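PDB 3PBP: nucleoporin NUP82 from Saccharomyces cerevisiae, which serves as a structural component of the nuclear pore complex, where nucleoporins also dock transport factors, its N-terminal domain containing the region that interacts with NUP116. Local coordinates for residues S98-D102 with V103-D107; I111-S115 with I116-E120; P210-P213 with S214-L218; Y374-D378 with N379-Q383; A418-E421 with R422-L426. The protein carries 1 engineered substitution. All blocks are in the same frame, centred on the assembly; numbering follows the deposited sequence.

Contact 1 of 5, residues S98-D102 with V103-D107; sequences SNVED and VSIQD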
loop_
_atom_site.group_PDB
_atom_site.type_symbol
_atom_site.label_atom_id
_atom_site.label_comp_id
_atom_site.label_asym_id
_atom_site.label_seq_id
_atom_site.Cartn_x
_atom_site.Cartn_y
_atom_site.Cartn_z
ATOM N N SER A 98 10.741 31.251 -19.578
ATOM C CA SER A 98 10.031 31.527 -20.820
ATOM C C SER A 98 10.858 31.084 -22.015
ATOM O O SER A 98 10.344 30.450 -22.947
ATOM C CB SER A 98 9.707 33.021 -20.926
ATOM O OG SER A 98 10.864 33.805 -20.699
ATOM N N ASN A 99 12.145 31.402 -21.978
ATOM C CA ASN A 99 13.030 31.036 -23.065
ATOM C C ASN A 99 14.073 30.039 -22.588
ATOM O O ASN A 99 15.179 30.419 -22.204
ATOM C CB ASN A 99 13.706 32.287 -23.621
ATOM C CG ASN A 99 13.813 32.257 -25.126
ATOM O OD1 ASN A 99 12.812 32.065 -25.829
ATOM N ND2 ASN A 99 15.026 32.448 -25.638
ATOM N N VAL A 100 13.714 28.760 -22.616
ATOM C CA VAL A 100 14.620 27.706 -22.175
ATOM C C VAL A 100 15.490 27.220 -23.334
ATOM O O VAL A 100 15.200 26.199 -23.959
ATOM C CB VAL A 100 13.838 26.512 -21.600
ATOM C CG1 VAL A 100 14.723 25.727 -20.655
ATOM C CG2 VAL A 100 12.590 27.002 -20.893
ATOM N N GLU A 101 16.561 27.958 -23.612
ATOM C CA GLU A 101 17.478 27.618 -24.697
ATOM C C GLU A 101 18.754 26.962 -24.192
ATOM O O GLU A 101 19.098 25.861 -24.620
ATOM C CB GLU A 101 17.831 28.870 -25.488
ATOM C CG GLU A 101 17.464 28.774 -26.953
ATOM C CD GLU A 101 16.653 29.971 -27.427
ATOM O OE1 GLU A 101 15.517 30.152 -26.940
ATOM O OE2 GLU A 101 17.149 30.736 -28.283
ATOM N N ASP A 102 19.453 27.651 -23.294
ATOM C CA ASP A 102 20.689 27.143 -22.703
ATOM C C ASP A 102 20.649 25.640 -22.500
ATOM O O ASP A 102 19.848 25.146 -21.714
ATOM C CB ASP A 102 20.922 27.783 -21.338
ATOM C CG ASP A 102 22.098 28.721 -21.329
ATOM O OD1 ASP A 102 23.215 28.283 -21.686
ATOM O OD2 ASP A 102 21.901 29.899 -20.955
ATOM N N VAL A 103 21.510 24.911 -23.196
ATOM C CA VAL A 103 21.553 23.465 -23.028
ATOM C C VAL A 103 21.841 23.157 -21.555
ATOM O O VAL A 103 21.389 22.142 -21.020
ATOM C CB VAL A 103 22.655 22.834 -23.912
ATOM C CG1 VAL A 103 22.820 21.354 -23.573
ATOM C CG2 VAL A 103 22.300 23.026 -25.385
ATOM N N SER A 104 22.586 24.052 -20.904
ATOM C CA SER A 104 22.936 23.899 -19.492
ATOM C C SER A 104 21.715 24.124 -18.592
ATOM O O SER A 104 21.559 23.458 -17.570
ATOM C CB SER A 104 24.047 24.888 -19.117
ATOM O OG SER A 104 23.645 26.225 -19.368
ATOM N N ILE A 105 20.858 25.067 -18.982
ATOM C CA ILE A 105 19.649 25.382 -18.228
ATOM C C ILE A 105 18.567 24.317 -18.413
ATOM O O ILE A 105 17.766 24.074 -17.510
ATOM C CB ILE A 105 19.078 26.769 -18.638
ATOM C CG1 ILE A 105 19.934 27.880 -18.026
ATOM C CG2 ILE A 105 17.632 26.899 -18.192
ATOM C CD1 ILE A 105 19.378 29.288 -18.232
ATOM N N GLN A 106 18.550 23.679 -19.580
ATOM C CA GLN A 106 17.561 22.648 -19.866
ATOM C C GLN A 106 17.892 21.362 -19.146
ATOM O O GLN A 106 17.003 20.573 -18.834
ATOM C CB GLN A 106 17.490 22.364 -21.361
ATOM C CG GLN A 106 17.096 23.560 -22.200
ATOM C CD GLN A 106 16.989 23.216 -23.671
ATOM O OE1 GLN A 106 17.853 22.524 -24.224
ATOM N NE2 GLN A 106 15.936 23.703 -24.318
ATOM N N ASP A 107 19.174 21.135 -18.895
ATOM C CA ASP A 107 19.581 19.924 -18.201
ATOM C C ASP A 107 19.278 20.103 -16.729
ATOM O O ASP A 107 19.199 19.133 -15.971
ATOM C CB ASP A 107 21.074 19.665 -18.400
ATOM C CG ASP A 107 21.433 19.424 -19.853
ATOM O OD1 ASP A 107 20.515 19.488 -20.700
ATOM O OD2 ASP A 107 22.628 19.172 -20.146
#
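The side chain of Gln106 leaves the helix with CG beside its own backbone N (chi1 -61°) and runs on extended, which carries its amide back to the carbonyl of Val100. Val100 turns CG1 away from its own N (chi1 -156°), and this methyl rests 3.6 Å from Gln106 CG and 4.0 Å from Ile105 CG2. Gln106 NE2 reaches Val100 O at 2.6 Å, but the bond is weak because the N-H is bent well off line, at 123°. Val100 is itself the centre of an inverse gamma turn in the surface loop that leads into helix 103-107, between two strands of one beta-propeller blade. Asp102 is the N-cap residue. Its carbonyl O accepts Gln106 N at 2.9 Å, the first turn of the helix, whereas its carboxylate makes no capping bond and takes only a weak one from Ser104 OG to OD1, 3.1 Å long. Asp102 CB lies against CB and CG1 of Ile105. With Gln106 replaced by an alanine, the amide and CG contacts go, and the loop carbonyl of Val100 is likely to lose its tie to the helix while a gap opens beside Val100 CG1. Gln106 OE1 also receives a weak hydrogen bond from Arg61, which forms a salt bridge with Asp107.

Contact 2 of 5, residues I111-S115 with I116-E120; sequences IFHYS and IDEEE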
loop_
_atom_site.group_PDB
_atom_site.type_symbol
_atom_site.label_atom_id
_atom_site.label_comp_id
_atom_site.label_asym_id
_atom_site.label_seq_id
_atom_site.Cartn_x
_atom_site.Cartn_y
_atom_site.Cartn_z
ATOM N N ILE A 111 15.881 16.343 -12.984
ATOM C CA ILE A 111 16.152 16.257 -11.566
ATOM C C ILE A 111 16.589 14.926 -10.966
ATOM O O ILE A 111 17.382 14.908 -10.006
ATOM C CB ILE A 111 14.935 16.786 -10.811
ATOM C CG1 ILE A 111 14.711 18.238 -11.227
ATOM C CG2 ILE A 111 15.129 16.659 -9.315
ATOM C CD1 ILE A 111 13.532 18.887 -10.553
ATOM N N PHE A 112 16.104 13.812 -11.512
ATOM C CA PHE A 112 16.459 12.510 -10.946
ATOM C C PHE A 112 16.297 11.376 -11.943
ATOM O O PHE A 112 15.407 11.414 -12.804
ATOM C CB PHE A 112 15.571 12.247 -9.725
ATOM C CG PHE A 112 15.687 10.856 -9.158
ATOM C CD1 PHE A 112 16.631 10.565 -8.176
ATOM C CD2 PHE A 112 14.818 9.849 -9.576
ATOM C CE1 PHE A 112 16.711 9.304 -7.614
ATOM C CE2 PHE A 112 14.890 8.583 -9.023
ATOM C CZ PHE A 112 15.844 8.309 -8.034
ATOM N N HIS A 113 17.158 10.368 -11.819
ATOM C CA HIS A 113 17.074 9.215 -12.700
ATOM C C HIS A 113 17.401 7.946 -11.938
ATOM O O HIS A 113 18.200 7.959 -10.999
ATOM C CB HIS A 113 18.027 9.335 -13.879
ATOM C CG HIS A 113 18.013 8.135 -14.772
ATOM N ND1 HIS A 113 17.084 7.966 -15.780
ATOM C CD2 HIS A 113 18.777 7.015 -14.772
ATOM C CE1 HIS A 113 17.279 6.794 -16.360
ATOM N NE2 HIS A 113 18.298 6.197 -15.767
ATOM N N TYR A 114 16.780 6.845 -12.346
ATOM C CA TYR A 114 17.017 5.564 -11.690
ATOM C C TYR A 114 16.685 4.406 -12.625
ATOM O O TYR A 114 15.682 4.448 -13.358
ATOM C CB TYR A 114 16.160 5.441 -10.434
ATOM C CG TYR A 114 16.198 4.066 -9.817
ATOM C CD1 TYR A 114 17.242 3.680 -8.982
ATOM C CD2 TYR A 114 15.209 3.127 -10.116
ATOM C CE1 TYR A 114 17.304 2.393 -8.462
ATOM C CE2 TYR A 114 15.264 1.833 -9.607
ATOM C CZ TYR A 114 16.311 1.471 -8.782
ATOM O OH TYR A 114 16.359 0.180 -8.301
ATOM N N SER A 115 17.545 3.384 -12.596
ATOM C CA SER A 115 17.369 2.171 -13.393
ATOM C C SER A 115 17.592 1.009 -12.446
ATOM O O SER A 115 18.410 1.091 -11.531
ATOM C CB SER A 115 18.382 2.108 -14.544
ATOM O OG SER A 115 18.174 0.957 -15.359
ATOM N N ILE A 116 16.855 -0.073 -12.649
ATOM C CA ILE A 116 17.003 -1.217 -11.770
ATOM C C ILE A 116 18.367 -1.863 -11.992
ATOM O O ILE A 116 18.892 -2.562 -11.115
ATOM C CB ILE A 116 15.873 -2.243 -11.997
ATOM C CG1 ILE A 116 15.848 -2.683 -13.453
ATOM C CG2 ILE A 116 14.541 -1.623 -11.635
ATOM C CD1 ILE A 116 14.747 -3.665 -13.756
ATOM N N ASP A 117 18.945 -1.602 -13.162
ATOM C CA ASP A 117 20.256 -2.141 -13.507
ATOM C C ASP A 117 21.340 -1.483 -12.653
ATOM O O ASP A 117 22.496 -1.898 -12.678
ATOM C CB ASP A 117 20.551 -1.896 -14.988
ATOM C CG ASP A 117 19.418 -2.352 -15.890
ATOM O OD1 ASP A 117 19.015 -3.533 -15.794
ATOM O OD2 ASP A 117 18.933 -1.532 -16.695
ATOM N N GLU A 118 20.959 -0.454 -11.904
ATOM C CA GLU A 118 21.889 0.261 -11.044
ATOM C C GLU A 118 22.250 -0.558 -9.818
ATOM O O GLU A 118 23.115 -0.165 -9.031
ATOM C CB GLU A 118 21.281 1.590 -10.592
ATOM C CG GLU A 118 21.440 2.715 -11.588
ATOM C CD GLU A 118 20.746 3.981 -11.142
ATOM O OE1 GLU A 118 20.821 4.298 -9.936
ATOM O OE2 GLU A 118 20.137 4.660 -12.000
ATOM N N GLU A 119 21.582 -1.691 -9.649
ATOM C CA GLU A 119 21.843 -2.546 -8.497
ATOM C C GLU A 119 22.485 -3.876 -8.870
ATOM O O GLU A 119 22.051 -4.559 -9.805
ATOM C CB GLU A 119 20.551 -2.773 -7.705
ATOM C CG GLU A 119 20.346 -1.744 -6.607
ATOM C CD GLU A 119 18.881 -1.506 -6.263
ATOM O OE1 GLU A 119 18.151 -0.926 -7.099
ATOM O OE2 GLU A 119 18.460 -1.899 -5.155
ATOM N N GLU A 120 23.538 -4.208 -8.122
ATOM C CA GLU A 120 24.328 -5.432 -8.274
ATOM C C GLU A 120 23.621 -6.535 -9.057
ATOM O O GLU A 120 23.685 -7.709 -8.690
ATOM C CB GLU A 120 24.694 -5.948 -6.885
ATOM C CG GLU A 120 24.831 -4.823 -5.866
ATOM C CD GLU A 120 24.434 -5.257 -4.463
ATOM O OE1 GLU A 120 23.393 -5.934 -4.318
ATOM O OE2 GLU A 120 25.156 -4.911 -3.502
#
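Ser115 N donates to Glu118 OE2 over 2.9 Å, meeting the oxygen from above the carboxylate plane, 67° out of it. The same two residues are joined again through their backbones, Glu118 N giving a hydrogen bond to Ser115 O at 3.0 Å, so the glutamate chain folds back over the peptide it is tied to. Extended beyond CG, it lays OE2 3.3 Å from Tyr114 CA and OE1 3.8 Å from Tyr114 CD1, the ring and carboxylate planes 64° apart. Ser115 OG points away from its own N (chi1 -177°), toward the start of the turn; Asp117 N makes a weak bond to it, and OG and Asp117 OD2 each also hydrogen-bond to the side chain of Asn86. On the Tyr114 side, Ile116 CG2 comes within 4.1 Å of Tyr114 CE2. Glu119 OE1 approaches the tyrosine hydroxyl at the edge of the ring, in its plane; the modelled separation is too short to be trusted in detail, and Lys146 NZ bonds to the same OH. The whole is the end of the outermost strand 110-115 of a four-stranded propeller blade, running straight into a short 3-10 turn, 116-118, from which the chain leaves for the next blade.

Contact 3 of 5, residues P210-P213 with S214-L218; sequences PFLP and SVLLL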
loop_
_atom_site.group_PDB
_atom_site.type_symbol
_atom_site.label_atom_id
_atom_site.label_comp_id
_atom_site.label_asym_id
_atom_site.label_seq_id
_atom_site.Cartn_x
_atom_site.Cartn_y
_atom_site.Cartn_z
ATOM N N PRO A 210 3.538 4.897 10.361
ATOM C CA PRO A 210 3.615 5.968 9.362
ATOM C C PRO A 210 4.450 5.608 8.123
ATOM O O PRO A 210 5.333 4.764 8.191
ATOM C CB PRO A 210 4.279 7.073 10.150
ATOM C CG PRO A 210 5.390 6.273 10.844
ATOM C CD PRO A 210 4.650 5.026 11.332
ATOM N N PHE A 211 4.170 6.254 6.995
ATOM C CA PHE A 211 4.951 6.029 5.775
ATOM C C PHE A 211 5.446 7.431 5.436
ATOM O O PHE A 211 4.848 8.141 4.629
ATOM C CB PHE A 211 4.079 5.505 4.644
ATOM C CG PHE A 211 4.862 4.974 3.485
ATOM C CD1 PHE A 211 5.312 3.659 3.483
ATOM C CD2 PHE A 211 5.131 5.775 2.389
ATOM C CE1 PHE A 211 6.012 3.155 2.402
ATOM C CE2 PHE A 211 5.830 5.280 1.306
ATOM C CZ PHE A 211 6.271 3.968 1.311
ATOM N N LEU A 212 6.551 7.816 6.053
ATOM C CA LEU A 212 7.080 9.163 5.905
ATOM C C LEU A 212 8.236 9.395 4.951
ATOM O O LEU A 212 9.081 8.534 4.750
ATOM C CB LEU A 212 7.477 9.669 7.294
ATOM C CG LEU A 212 6.456 9.326 8.390
ATOM C CD1 LEU A 212 7.120 9.336 9.750
ATOM C CD2 LEU A 212 5.309 10.301 8.339
ATOM N N PRO A 213 8.278 10.587 4.339
ATOM C CA PRO A 213 9.346 10.959 3.403
ATOM C C PRO A 213 10.496 11.470 4.291
ATOM O O PRO A 213 10.393 11.387 5.511
ATOM C CB PRO A 213 8.687 12.055 2.565
ATOM C CG PRO A 213 7.853 12.754 3.560
ATOM C CD PRO A 213 7.224 11.620 4.364
ATOM N N SER A 214 11.578 11.985 3.717
ATOM C CA SER A 214 12.693 12.467 4.542
ATOM C C SER A 214 12.413 13.860 5.110
ATOM O O SER A 214 12.996 14.259 6.129
ATOM C CB SER A 214 13.973 12.513 3.722
ATOM O OG SER A 214 13.891 13.571 2.782
ATOM N N VAL A 215 11.533 14.602 4.440
ATOM C CA VAL A 215 11.157 15.943 4.884
ATOM C C VAL A 215 9.654 16.046 4.667
ATOM O O VAL A 215 9.183 16.232 3.546
ATOM C CB VAL A 215 11.882 17.040 4.077
ATOM C CG1 VAL A 215 11.465 18.400 4.555
ATOM C CG2 VAL A 215 13.372 16.871 4.211
ATOM N N LEU A 216 8.916 15.921 5.762
ATOM C CA LEU A 216 7.466 15.935 5.747
ATOM C C LEU A 216 6.783 17.294 5.640
ATOM O O LEU A 216 7.079 18.215 6.412
ATOM C CB LEU A 216 6.972 15.226 6.998
ATOM C CG LEU A 216 5.480 14.970 7.171
ATOM C CD1 LEU A 216 5.020 13.894 6.213
ATOM C CD2 LEU A 216 5.229 14.548 8.624
ATOM N N LEU A 217 5.861 17.401 4.674
ATOM C CA LEU A 217 5.060 18.616 4.468
ATOM C C LEU A 217 3.924 18.517 5.481
ATOM O O LEU A 217 3.110 17.598 5.436
ATOM C CB LEU A 217 4.453 18.651 3.072
ATOM C CG LEU A 217 4.911 19.723 2.081
ATOM C CD1 LEU A 217 3.831 19.868 1.023
ATOM C CD2 LEU A 217 5.159 21.055 2.770
ATOM N N LEU A 218 3.862 19.458 6.404
ATOM C CA LEU A 218 2.821 19.410 7.416
ATOM C C LEU A 218 2.425 20.824 7.844
ATOM O O LEU A 218 3.257 21.565 8.354
ATOM C CB LEU A 218 3.353 18.616 8.612
ATOM C CG LEU A 218 2.397 18.045 9.658
ATOM C CD1 LEU A 218 1.473 17.050 9.009
ATOM C CD2 LEU A 218 3.185 17.368 10.743
#
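The ring of Pro213 can be followed from CB round to CD. CB lies beside the peptide N of Ser214, as the chain itself requires, and the real contacts begin further on: CG comes 3.7 Å from Val215 O, and CD is 3.7 Å from Leu216 CD1. That methyl is brought back to Pro213 CD because Leu216 holds CG away from its own N (chi1 -174°), returning one branch across the bend. Leu216 CD1 also passes 4.2 Å from Leu212 CD2, so a single methyl touches both residues before the bend, its side chain crossing each of theirs obliquely. No hydrogen bond crosses the bend; the polar groups find partners elsewhere in the chain, Ser214 OG hydrogen-bonding to Asp155 OD2 and Leu212 O to Arg277 NH1. The chain here turns from the loop after strand 204-208 into the short strand 215-217. This strand pairs antiparallel with strand 269-271, where Leu216 bonds through its backbone to Val270, while the side chain of Pro213 packs on Cys141 of strand 141-146 and on His133, against a neighbouring propeller blade.

Contact 4 of 5, residues Y374-D378 with N379-Q383; sequences YVISD and NIIQQ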
loop_
_atom_site.group_PDB
_atom_site.type_symbol
_atom_site.label_atom_id
_atom_site.label_comp_id
_atom_site.label_asym_id
_atom_site.label_seq_id
_atom_site.Cartn_x
_atom_site.Cartn_y
_atom_site.Cartn_z
ATOM N N TYR A 374 -13.959 8.474 -10.468
ATOM C CA TYR A 374 -14.098 8.114 -11.871
ATOM C C TYR A 374 -13.674 6.657 -12.035
ATOM O O TYR A 374 -12.619 6.243 -11.543
ATOM C CB TYR A 374 -13.234 9.027 -12.750
ATOM C CG TYR A 374 -13.810 10.419 -12.911
ATOM C CD1 TYR A 374 -15.030 10.618 -13.558
ATOM C CD2 TYR A 374 -13.170 11.530 -12.365
ATOM C CE1 TYR A 374 -15.602 11.884 -13.648
ATOM C CE2 TYR A 374 -13.734 12.804 -12.448
ATOM C CZ TYR A 374 -14.951 12.974 -13.087
ATOM O OH TYR A 374 -15.534 14.226 -13.132
ATOM N N VAL A 375 -14.515 5.872 -12.699
ATOM C CA VAL A 375 -14.204 4.469 -12.919
ATOM C C VAL A 375 -14.089 4.224 -14.401
ATOM O O VAL A 375 -15.048 4.386 -15.138
ATOM C CB VAL A 375 -15.294 3.542 -12.387
ATOM C CG1 VAL A 375 -14.841 2.095 -12.543
ATOM C CG2 VAL A 375 -15.605 3.866 -10.936
ATOM N N ILE A 376 -12.907 3.839 -14.841
ATOM C CA ILE A 376 -12.703 3.572 -16.248
ATOM C C ILE A 376 -12.926 2.099 -16.544
ATOM O O ILE A 376 -12.098 1.249 -16.205
ATOM C CB ILE A 376 -11.286 3.980 -16.684
ATOM C CG1 ILE A 376 -11.158 5.503 -16.607
ATOM C CG2 ILE A 376 -10.995 3.466 -18.091
ATOM C CD1 ILE A 376 -9.844 6.041 -17.107
ATOM N N SER A 377 -14.067 1.806 -17.158
ATOM C CA SER A 377 -14.413 0.441 -17.531
ATOM C C SER A 377 -13.784 0.156 -18.904
ATOM O O SER A 377 -12.712 0.684 -19.217
ATOM C CB SER A 377 -15.937 0.279 -17.578
ATOM O OG SER A 377 -16.523 0.649 -16.339
ATOM N N ASP A 378 -14.436 -0.645 -19.741
ATOM C CA ASP A 378 -13.831 -0.955 -21.030
ATOM C C ASP A 378 -14.006 0.091 -22.119
ATOM O O ASP A 378 -13.106 0.301 -22.930
ATOM C CB ASP A 378 -14.325 -2.301 -21.548
ATOM C CG ASP A 378 -13.209 -3.110 -22.170
ATOM O OD1 ASP A 378 -12.245 -2.483 -22.677
ATOM O OD2 ASP A 378 -13.299 -4.361 -22.153
ATOM N N ASN A 379 -15.162 0.739 -22.152
ATOM C CA ASN A 379 -15.405 1.752 -23.166
ATOM C C ASN A 379 -16.131 2.939 -22.577
ATOM O O ASN A 379 -16.535 3.852 -23.300
ATOM C CB ASN A 379 -16.223 1.166 -24.311
ATOM C CG ASN A 379 -15.539 -0.011 -24.954
ATOM O OD1 ASN A 379 -14.399 0.097 -25.418
ATOM N ND2 ASN A 379 -16.225 -1.149 -24.984
ATOM N N ILE A 380 -16.297 2.920 -21.262
ATOM C CA ILE A 380 -16.972 4.007 -20.582
ATOM C C ILE A 380 -16.110 4.574 -19.480
ATOM O O ILE A 380 -15.169 3.935 -19.010
ATOM C CB ILE A 380 -18.291 3.551 -19.915
ATOM C CG1 ILE A 380 -19.290 3.088 -20.969
ATOM C CG2 ILE A 380 -18.908 4.702 -19.117
ATOM C CD1 ILE A 380 -20.686 2.869 -20.412
ATOM N N ILE A 381 -16.430 5.803 -19.103
ATOM C CA ILE A 381 -15.778 6.470 -18.000
ATOM C C ILE A 381 -17.021 6.849 -17.241
ATOM O O ILE A 381 -17.789 7.696 -17.691
ATOM C CB ILE A 381 -15.044 7.765 -18.395
ATOM C CG1 ILE A 381 -13.883 7.456 -19.329
ATOM C CG2 ILE A 381 -14.504 8.449 -17.146
ATOM C CD1 ILE A 381 -13.138 8.698 -19.762
ATOM N N GLN A 382 -17.258 6.178 -16.126
ATOM C CA GLN A 382 -18.423 6.476 -15.317
ATOM C C GLN A 382 -17.950 7.267 -14.113
ATOM O O GLN A 382 -16.760 7.279 -13.789
ATOM C CB GLN A 382 -19.104 5.181 -14.864
ATOM C CG GLN A 382 -19.926 4.496 -15.938
ATOM C CD GLN A 382 -20.461 3.155 -15.490
ATOM O OE1 GLN A 382 -19.744 2.159 -15.490
ATOM N NE2 GLN A 382 -21.725 3.125 -15.090
ATOM N N GLN A 383 -18.880 7.951 -13.466
ATOM C CA GLN A 383 -18.543 8.715 -12.283
ATOM C C GLN A 383 -19.481 8.345 -11.152
ATOM O O GLN A 383 -20.683 8.596 -11.219
ATOM C CB GLN A 383 -18.645 10.218 -12.527
ATOM C CG GLN A 383 -18.176 11.016 -11.317
ATOM C CD GLN A 383 -18.696 12.432 -11.290
ATOM O OE1 GLN A 383 -17.952 13.394 -11.525
ATOM N NE2 GLN A 383 -19.984 12.573 -11.001
#
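Tyr374 and Gln383 face each other as a non-hydrogen-bonded pair, and their side chains cross obliquely, the ring and the amide plane turned 44° apart. With CG anti to its own N (chi1 -175°), Gln383 sends its chain along one side of the ring: CB and CG both lie 3.6 Å from Tyr374 CE1, and OE1 ends 3.0 Å from Tyr374 OH. Gln382 O sits at the edge of the ring, near its plane, and takes a CA-H...O contact from Tyr374 CA at 3.4 Å. On the same face of the sheet Tyr374 CD1 passes Ile381 CG2 at 4.2 Å, and Ile376 CG1 meets Ile381 CG1. Exchanging Tyr374 for an alanine would probably strip the cover from the methylenes of Gln383, leaving its amide freer to turn in a buried site. The other face carries Val375 and Gln382, whose backbones make the hydrogen-bonded pair: Val375 N to Gln382 O is 2.9 Å and nearly straight, and Gln382 N returns to Val375 O. Beyond them Ser377 N bonds to Ile380 O at 3.0 Å, where the beta hairpin closes round Asp378 and Asn379. The two strands, 372-376 and 380-385, form the middle of a four-stranded antiparallel blade, with strand 362-364 beside the first and strand 413-419 beside the second.

Contact 5 of 5, residues A418-E421 with R422-L426; sequences ATIE and RIPNL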
loop_
_atom_site.group_PDB
_atom_site.type_symbol
_atom_site.label_atom_id
_atom_site.label_comp_id
_atom_site.label_asym_id
_atom_site.label_seq_id
_atom_site.Cartn_x
_atom_site.Cartn_y
_atom_site.Cartn_z
ATOM N N ALA A 418 -18.464 9.514 -20.438
ATOM C CA ALA A 418 -18.169 9.494 -21.857
ATOM C C ALA A 418 -17.751 8.123 -22.331
ATOM O O ALA A 418 -17.432 7.249 -21.530
ATOM C CB ALA A 418 -17.074 10.492 -22.164
ATOM N N THR A 419 -17.758 7.943 -23.646
ATOM C CA THR A 419 -17.365 6.680 -24.246
ATOM C C THR A 419 -15.928 6.811 -24.692
ATOM O O THR A 419 -15.576 7.750 -25.400
ATOM C CB THR A 419 -18.239 6.335 -25.467
ATOM O OG1 THR A 419 -19.600 6.150 -25.046
ATOM C CG2 THR A 419 -17.727 5.064 -26.144
ATOM N N ILE A 420 -15.099 5.871 -24.262
ATOM C CA ILE A 420 -13.686 5.880 -24.607
ATOM C C ILE A 420 -13.326 4.641 -25.402
ATOM O O ILE A 420 -14.172 3.785 -25.657
ATOM C CB ILE A 420 -12.801 5.889 -23.355
ATOM C CG1 ILE A 420 -13.116 4.654 -22.509
ATOM C CG2 ILE A 420 -13.025 7.163 -22.574
ATOM C CD1 ILE A 420 -12.144 4.397 -21.391
ATOM N N GLU A 421 -12.055 4.550 -25.771
ATOM C CA GLU A 421 -11.558 3.422 -26.533
ATOM C C GLU A 421 -10.223 2.991 -25.970
ATOM O O GLU A 421 -9.875 1.814 -25.991
ATOM C CB GLU A 421 -11.399 3.807 -28.004
ATOM C CG GLU A 421 -12.518 3.294 -28.892
ATOM C CD GLU A 421 -12.518 3.939 -30.266
ATOM O OE1 GLU A 421 -11.463 3.918 -30.938
ATOM O OE2 GLU A 421 -13.578 4.467 -30.673
ATOM N N ARG A 422 -9.475 3.960 -25.468
ATOM C CA ARG A 422 -8.158 3.705 -24.897
ATOM C C ARG A 422 -8.161 4.422 -23.550
ATOM O O ARG A 422 -8.315 5.646 -23.525
ATOM C CB ARG A 422 -7.080 4.321 -25.796
ATOM C CG ARG A 422 -7.258 4.048 -27.285
ATOM C CD ARG A 422 -6.579 2.758 -27.667
ATOM N NE ARG A 422 -5.188 2.758 -27.223
ATOM C CZ ARG A 422 -4.323 1.781 -27.469
ATOM N NH1 ARG A 422 -4.700 0.712 -28.162
ATOM N NH2 ARG A 422 -3.079 1.868 -27.013
ATOM N N ILE A 423 -8.009 3.683 -22.444
ATOM C CA ILE A 423 -7.999 4.301 -21.110
ATOM C C ILE A 423 -7.414 5.708 -21.193
ATOM O O ILE A 423 -6.192 5.892 -21.163
ATOM C CB ILE A 423 -7.153 3.502 -20.117
ATOM C CG1 ILE A 423 -7.696 2.075 -19.995
ATOM C CG2 ILE A 423 -7.157 4.204 -18.761
ATOM C CD1 ILE A 423 -6.875 1.191 -19.054
ATOM N N PRO A 424 -8.284 6.726 -21.290
ATOM C CA PRO A 424 -7.817 8.107 -21.390
ATOM C C PRO A 424 -7.110 8.681 -20.169
ATOM O O PRO A 424 -7.094 8.098 -19.078
ATOM C CB PRO A 424 -9.092 8.868 -21.747
ATOM C CG PRO A 424 -10.121 8.134 -20.976
ATOM C CD PRO A 424 -9.757 6.679 -21.219
ATOM N N ASN A 425 -6.516 9.841 -20.402
ATOM C CA ASN A 425 -5.785 10.596 -19.412
ATOM C C ASN A 425 -6.778 11.694 -19.006
ATOM O O ASN A 425 -7.301 12.405 -19.863
ATOM C CB ASN A 425 -4.537 11.168 -20.098
ATOM C CG ASN A 425 -3.434 11.508 -19.133
ATOM O OD1 ASN A 425 -3.409 12.594 -18.558
ATOM N ND2 ASN A 425 -2.506 10.578 -18.947
ATOM N N LEU A 426 -7.076 11.813 -17.716
ATOM C CA LEU A 426 -8.014 12.838 -17.260
ATOM C C LEU A 426 -7.333 14.050 -16.644
ATOM O O LEU A 426 -6.196 13.976 -16.189
ATOM C CB LEU A 426 -8.987 12.264 -16.234
ATOM C CG LEU A 426 -10.189 11.486 -16.741
ATOM C CD1 LEU A 426 -9.732 10.364 -17.650
ATOM C CD2 LEU A 426 -10.956 10.946 -15.548
#
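Ile420 closes over Pro424 across the bend by which the chain leaves strand 413-419, the edge of one propeller blade, for strand 425-431 of the next sheet. Apolar packing carries the contact. Ile420 has CG1 between its own N and carbonyl carbon (chi1 59°), which sets both branches against the proline: CG2 lies 3.5 Å from Pro424 CG, and CD1 3.3 Å from Pro424 CD, the two side chains crossing at about a right angle. Ile376 and Ile381 of the neighbouring hairpin adjoin Ile420 as well. Backbone hydrogen bonds go to that hairpin, Ala418 with Ile381 and Ile420 with Asn379, while Asn425 pairs with Met440 on the far side of the bend. At the exposed corner, Arg422 bends its chain at chi2 and chi3, and the aliphatic part lies beside the preceding peptide, with CG 3.4 Å from Glu421 C and CD 3.8 Å from Glu421 O. The tip of Ile420, CD1, also stands 4.2 Å from Ile423 CA.

Overall arrangement
From the N terminus, contact 1 comes first, turning the chain from a surface loop into helix 103-107; strand 110-115 follows, and contact 2 lies where it ends, the two centres about 25 Å apart in the same blade region. Contact 3 bends the chain into strand 215-217, nearest atoms about 12 Å from contact 2. Contact 4 closes a hairpin on the opposite side of the chain's centre from contact 3, and contact 5 carries the chain from that blade's edge strand into the next sheet. All five are in series, none nesting or crossing. Only contacts 4 and 5 touch: strands 380-385 and 413-419 are neighbours, and Ile381 CD1 packs on Ile420 and Pro424.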